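Local coordinates for uncharacterized protein (Nostoc punctiforme, PDB 2R3S), which is uncharacterised but probably transfers a methyl group to an oxygen atom of a substrate, as an O-methyltransferase with a Rossmann-like catalytic domain, at residues I279-P282 and D283-A286; H243-D246 and V247-E251. All coordinates share one frame; numbering follows the deposited sequence.

Contact 1: residues I279-P282 and D283-A286; sequences ITPP and DAAA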
ATOM      1  N   ILE A 279       1.761   8.039 -18.506  1.00 29.59           N
ATOM      2  CA  ILE A 279       0.725   7.751 -17.489  1.00 26.86           C
ATOM      3  C   ILE A 279      -0.161   6.556 -17.897  1.00 25.06           C
ATOM      4  O   ILE A 279      -0.901   6.035 -17.098  1.00 24.62           O
ATOM      5  CB  ILE A 279      -0.067   9.018 -17.111  1.00 28.28           C
ATOM      6  CG1 ILE A 279      -0.782   9.628 -18.346  1.00 28.07           C
ATOM      7  CG2 ILE A 279       0.872  10.077 -16.495  1.00 22.93           C
ATOM      8  CD1 ILE A 279      -1.760  10.728 -18.048  1.00 25.74           C
ATOM      9  N   THR A 280      -0.028   6.096 -19.133  1.00 24.58           N
ATOM     10  CA  THR A 280      -0.729   4.917 -19.623  1.00 25.09           C
ATOM     11  C   THR A 280       0.223   4.017 -20.400  1.00 24.50           C
ATOM     12  O   THR A 280       1.210   4.490 -20.964  1.00 24.41           O
ATOM     13  CB  THR A 280      -1.950   5.274 -20.555  1.00 26.24           C
ATOM     14  OG1 THR A 280      -1.521   6.108 -21.643  1.00 27.68           O
ATOM     15  CG2 THR A 280      -3.041   5.966 -19.761  1.00 19.84           C
ATOM     16  N   PRO A 281      -0.064   2.711 -20.424  1.00 28.09           N
ATOM     17  CA  PRO A 281      -1.062   2.046 -19.590  1.00 29.23           C
ATOM     18  C   PRO A 281      -0.605   2.177 -18.166  1.00 30.60           C
ATOM     19  O   PRO A 281       0.589   2.377 -17.932  1.00 32.35           O
ATOM     20  CB  PRO A 281      -1.024   0.588 -20.057  1.00 31.75           C
ATOM     21  CG  PRO A 281      -0.233   0.596 -21.347  1.00 30.62           C
ATOM     22  CD  PRO A 281       0.620   1.785 -21.338  1.00 28.73           C
ATOM     23  N   PRO A 282      -1.541   2.178 -17.218  1.00 33.15           N
ATOM     24  CA  PRO A 282      -1.164   2.478 -15.852  1.00 31.96           C
ATOM     25  C   PRO A 282      -0.042   1.613 -15.261  1.00 31.91           C
ATOM     26  O   PRO A 282       0.826   2.156 -14.607  1.00 28.89           O
ATOM     27  CB  PRO A 282      -2.470   2.284 -15.098  1.00 32.42           C
ATOM     28  CG  PRO A 282      -3.490   2.594 -16.064  1.00 32.73           C
ATOM     29  CD  PRO A 282      -2.998   2.027 -17.350  1.00 32.52           C
ATOM     30  N   ASP A 283      -0.103   0.293 -15.443  1.00 34.94           N
ATOM     31  CA  ASP A 283       0.912  -0.609 -14.884  0.50 35.20           C
ATOM     32  C   ASP A 283       2.283  -0.373 -15.514  1.00 36.07           C
ATOM     33  O   ASP A 283       3.272  -0.215 -14.807  1.00 38.33           O
ATOM     34  CB  ASP A 283       0.503  -2.087 -14.992  0.50 35.04           C
ATOM     35  CG  ASP A 283       0.145  -2.522 -16.405  0.50 36.01           C
ATOM     36  OD1 ASP A 283       0.403  -1.781 -17.383  0.50 39.61           O
ATOM     37  OD2 ASP A 283      -0.417  -3.626 -16.529  0.50 40.67           O
ATOM     38  N   ALA A 284       2.358  -0.294 -16.845  1.00 34.33           N
ATOM     39  CA  ALA A 284       3.632   0.048 -17.511  1.00 30.98           C
ATOM     40  C   ALA A 284       4.191   1.372 -17.014  1.00 31.56           C
ATOM     41  O   ALA A 284       5.373   1.467 -16.704  1.00 31.94           O
ATOM     42  CB  ALA A 284       3.487   0.080 -19.055  1.00 30.57           C
ATOM     43  N   ALA A 285       3.344   2.399 -16.937  1.00 29.50           N
ATOM     44  CA  ALA A 285       3.798   3.730 -16.611  1.00 26.74           C
ATOM     45  C   ALA A 285       4.179   3.884 -15.135  1.00 28.29           C
ATOM     46  O   ALA A 285       5.074   4.674 -14.810  1.00 28.67           O
ATOM     47  CB  ALA A 285       2.750   4.757 -17.014  1.00 27.41           C
ATOM     48  N   ALA A 286       3.496   3.147 -14.245  1.00 28.08           N
ATOM     49  CA  ALA A 286       3.788   3.178 -12.811  1.00 27.60           C
ATOM     50  C   ALA A 286       5.175   2.561 -12.490  1.00 29.77           C
ATOM     51  O   ALA A 286       5.743   2.808 -11.437  1.00 29.33           O
ATOM     52  CB  ALA A 286       2.691   2.466 -12.030  1.00 24.10           C
TER
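Ile279 meets Ala285 through its backbone: the methyl CB of Ala285 sits 3.5 Å from the carbonyl carbon C of Ile279, so the incoming loop lies against the first turn of helix 282-294. The branched side chain of Ile279 points away from this turn and packs on Val64 of the second subunit. CB of Ala285 is also 3.7 Å from Thr280 N, while the hydroxyl OG1 of Thr280 bonds back to Asp277 and Asn275 in the preceding loop. A cis peptide then joins Thr280 to Pro281, bending the chain sharply into the helix. Pro281 is the N-cap, and its carbonyl O receives Ala285 N at 2.9 Å with an N-H...O angle of 160°; the donor lies almost on the extension of the C=O bond, which closes the first helical turn. The ring carbon CD of Pro281 touches CB of Ala284, 4.0 Å away, a small apolar contact between a ring methylene and a methyl. Pro282 is well placed as the first residue of the helix, since it lacks an N-H where no earlier turn offers an acceptor, and its ring already holds phi near the helical value. Its carbonyl O takes Ala286 N at 2.9 Å, the donor standing 26° out of the carbonyl plane. Its ring packs on Ile65 of the second subunit, which also meets Ala285; Ala286 touches Tyr62 of that subunit. This helix start thus meets the dimerisation region of the second subunit and is part of the dimer interface. The chemistry is divided: two main-chain bonds secure the helix start, prolines restrict the approach, and the small alanine side chains probably let loop and neighbouring subunit approach the helix. Asp283, an acid in the first turn, would probably interact favourably with the positive end of the helix dipole.

Contact 2: residues H243-D246 and V247-E251; sequences HHFD and VATCE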
ATOM      1  N   HIS A 243      15.452  -1.191 -18.702  1.00 29.15           N
ATOM      2  CA  HIS A 243      14.867  -0.215 -17.756  1.00 27.81           C
ATOM      3  C   HIS A 243      15.672   0.143 -16.509  1.00 28.27           C
ATOM      4  O   HIS A 243      15.412   1.177 -15.879  1.00 29.54           O
ATOM      5  CB  HIS A 243      13.439  -0.634 -17.331  1.00 28.98           C
ATOM      6  CG  HIS A 243      13.307  -2.013 -16.742  1.00 27.47           C
ATOM      7  ND1 HIS A 243      12.382  -2.923 -17.215  1.00 25.15           N
ATOM      8  CD2 HIS A 243      13.917  -2.610 -15.688  1.00 23.73           C
ATOM      9  CE1 HIS A 243      12.432  -4.023 -16.480  1.00 28.08           C
ATOM     10  NE2 HIS A 243      13.361  -3.860 -15.550  1.00 28.43           N
ATOM     11  N   HIS A 244      16.635  -0.699 -16.137  1.00 28.48           N
ATOM     12  CA  HIS A 244      17.541  -0.441 -14.991  1.00 26.78           C
ATOM     13  C   HIS A 244      18.617   0.630 -15.198  1.00 27.60           C
ATOM     14  O   HIS A 244      19.179   1.138 -14.233  1.00 25.36           O
ATOM     15  CB  HIS A 244      18.258  -1.738 -14.622  1.00 28.67           C
ATOM     16  CG  HIS A 244      17.336  -2.816 -14.161  1.00 29.75           C
ATOM     17  ND1 HIS A 244      17.088  -3.944 -14.908  1.00 30.51           N
ATOM     18  CD2 HIS A 244      16.570  -2.922 -13.044  1.00 31.22           C
ATOM     19  CE1 HIS A 244      16.220  -4.707 -14.262  1.00 30.92           C
ATOM     20  NE2 HIS A 244      15.884  -4.107 -13.133  1.00 30.35           N
ATOM     21  N   PHE A 245      18.920   0.979 -16.443  1.00 29.09           N
ATOM     22  CA  PHE A 245      20.112   1.798 -16.713  1.00 31.98           C
ATOM     23  C   PHE A 245      19.767   3.135 -17.352  1.00 31.76           C
ATOM     24  O   PHE A 245      18.720   3.246 -17.973  1.00 31.91           O
ATOM     25  CB  PHE A 245      21.045   0.983 -17.612  1.00 32.40           C
ATOM     26  CG  PHE A 245      21.263  -0.424 -17.115  1.00 27.60           C
ATOM     27  CD1 PHE A 245      22.087  -0.672 -16.035  1.00 32.05           C
ATOM     28  CD2 PHE A 245      20.613  -1.489 -17.704  1.00 32.74           C
ATOM     29  CE1 PHE A 245      22.282  -1.978 -15.573  1.00 29.93           C
ATOM     30  CE2 PHE A 245      20.781  -2.772 -17.246  1.00 26.44           C
ATOM     31  CZ  PHE A 245      21.623  -3.023 -16.178  1.00 32.48           C
ATOM     32  N   ASP A 246      20.629   4.147 -17.196  1.00 34.20           N
ATOM     33  CA  ASP A 246      20.482   5.381 -17.993  1.00 35.12           C
ATOM     34  C   ASP A 246      20.638   5.103 -19.484  1.00 34.30           C
ATOM     35  O   ASP A 246      21.039   4.013 -19.899  1.00 32.92           O
ATOM     36  CB  ASP A 246      21.371   6.563 -17.517  1.00 36.72           C
ATOM     37  CG  ASP A 246      22.862   6.247 -17.504  1.00 38.00           C
ATOM     38  OD1 ASP A 246      23.356   5.571 -18.417  1.00 39.10           O
ATOM     39  OD2 ASP A 246      23.534   6.697 -16.564  1.00 42.14           O
ATOM     40  N   VAL A 247      20.264   6.099 -20.282  1.00 36.19           N
ATOM     41  CA  VAL A 247      20.275   6.010 -21.743  1.00 37.48           C
ATOM     42  C   VAL A 247      21.667   5.733 -22.371  1.00 37.82           C
ATOM     43  O   VAL A 247      21.774   5.007 -23.367  1.00 37.97           O
ATOM     44  CB  VAL A 247      19.676   7.317 -22.357  1.00 38.99           C
ATOM     45  CG1 VAL A 247      19.964   7.392 -23.862  1.00 36.47           C
ATOM     46  CG2 VAL A 247      18.166   7.398 -22.076  1.00 38.29           C
ATOM     47  N   ALA A 248      22.705   6.357 -21.810  1.00 38.51           N
ATOM     48  CA  ALA A 248      24.074   6.210 -22.290  1.00 39.50           C
ATOM     49  C   ALA A 248      24.519   4.747 -22.102  1.00 40.33           C
ATOM     50  O   ALA A 248      25.049   4.109 -23.018  1.00 41.16           O
ATOM     51  CB  ALA A 248      24.972   7.146 -21.519  1.00 39.22           C
ATOM     52  N   THR A 249      24.245   4.218 -20.915  1.00 39.08           N
ATOM     53  CA  THR A 249      24.524   2.818 -20.591  1.00 36.36           C
ATOM     54  C   THR A 249      23.767   1.851 -21.459  1.00 35.23           C
ATOM     55  O   THR A 249      24.350   0.863 -21.895  1.00 34.98           O
ATOM     56  CB  THR A 249      24.238   2.549 -19.129  1.00 36.28           C
ATOM     57  OG1 THR A 249      24.972   3.502 -18.357  1.00 33.05           O
ATOM     58  CG2 THR A 249      24.616   1.102 -18.722  1.00 29.00           C
ATOM     59  N   CYS A 250      22.485   2.112 -21.739  1.00 36.39           N
ATOM     60  CA  CYS A 250      21.718   1.249 -22.677  1.00 35.44           C
ATOM     61  C   CYS A 250      22.341   1.298 -24.062  1.00 37.06           C
ATOM     62  O   CYS A 250      22.370   0.305 -24.779  1.00 35.69           O
ATOM     63  CB  CYS A 250      20.244   1.683 -22.790  1.00 36.00           C
ATOM     64  SG  CYS A 250      19.264   1.432 -21.262  1.00 36.57           S
ATOM     65  N   GLU A 251      22.806   2.485 -24.442  1.00 39.50           N
ATOM     66  CA  GLU A 251      23.425   2.700 -25.755  1.00 41.35           C
ATOM     67  C   GLU A 251      24.772   1.960 -25.844  1.00 40.46           C
ATOM     68  O   GLU A 251      25.010   1.255 -26.809  1.00 38.98           O
ATOM     69  CB  GLU A 251      23.532   4.207 -26.063  1.00 41.79           C
ATOM     70  CG  GLU A 251      22.151   4.799 -26.436  1.00 44.16           C
ATOM     71  CD  GLU A 251      22.142   6.285 -26.762  1.00 41.09           C
ATOM     72  OE1 GLU A 251      23.138   6.982 -26.475  1.00 45.20           O
ATOM     73  OE2 GLU A 251      21.104   6.747 -27.297  1.00 38.32           O
TER
HETATM   74  O   HOH W   1      22.983   3.221 -15.594  1.00 33.73           O
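Asp246 N-caps helix 247-260, and its carboxylate reaches forward to Thr249, three residues on. A single oxygen does the work: OD1 accepts Thr249 N at 3.0 Å, nearly along its own C-O axis and with an N-H...O angle of 161°. The same OD1 of Asp246 takes the hydroxyl OG1 of Thr249 at 2.6 Å, on the syn side but 34° out of the carboxylate plane. Threonine suits this place because, with chi1 at -54°, OG1 stands beside its own backbone N, and the hydroxyl and the N-H of one residue converge on one acceptor. The other branch, the methyl CG2, packs on CB of Phe245 at 3.7 Å and meets its ring obliquely. A water accepts from Asp246 N at 3.0 Å and donates weakly to Thr249 OG1, bridging cap and helix. Asp246 O receives Cys250 N at 3.0 Å in the carbonyl plane, the first main-chain bond of the helix. With an alanine here in place of Asp246, Thr249 N and OG1 are likely to lose their shared acceptor and the first turn to fray more easily. The Phe245 ring packs edge-to-face with Phe225 and Phe241, while the backbone O of Phe245 is hydrogen-bonded to Tyr301 and Cys250 lies on Met309 of helix 303-312. Such a side-chain cap on the third following N-H is the classic Asp N-cap, here starting the helix after strand 233-239 of a Rossmann-like methyltransferase domain.

Followed from the N terminus, the chain leaves strand 233-239 and reaches contact 2, where a loop turns into helix 247-260; it then runs through strand 265-271 to contact 1, where a second loop enters helix 282-294. The contacts are in series, neither nested nor crossing, and each closes a short turn at a helix start. Their centres lie 20 Å apart and their nearest atoms about 8 Å. Still, helix 282-294 joins the regions: its N-terminal turn is contact 1, and farther along Phe287 and Met291 pack on His243 of segment 243-246. Contact 1 faces the second subunit, whereas contact 2 stays within its own chain, beside helix 303-312.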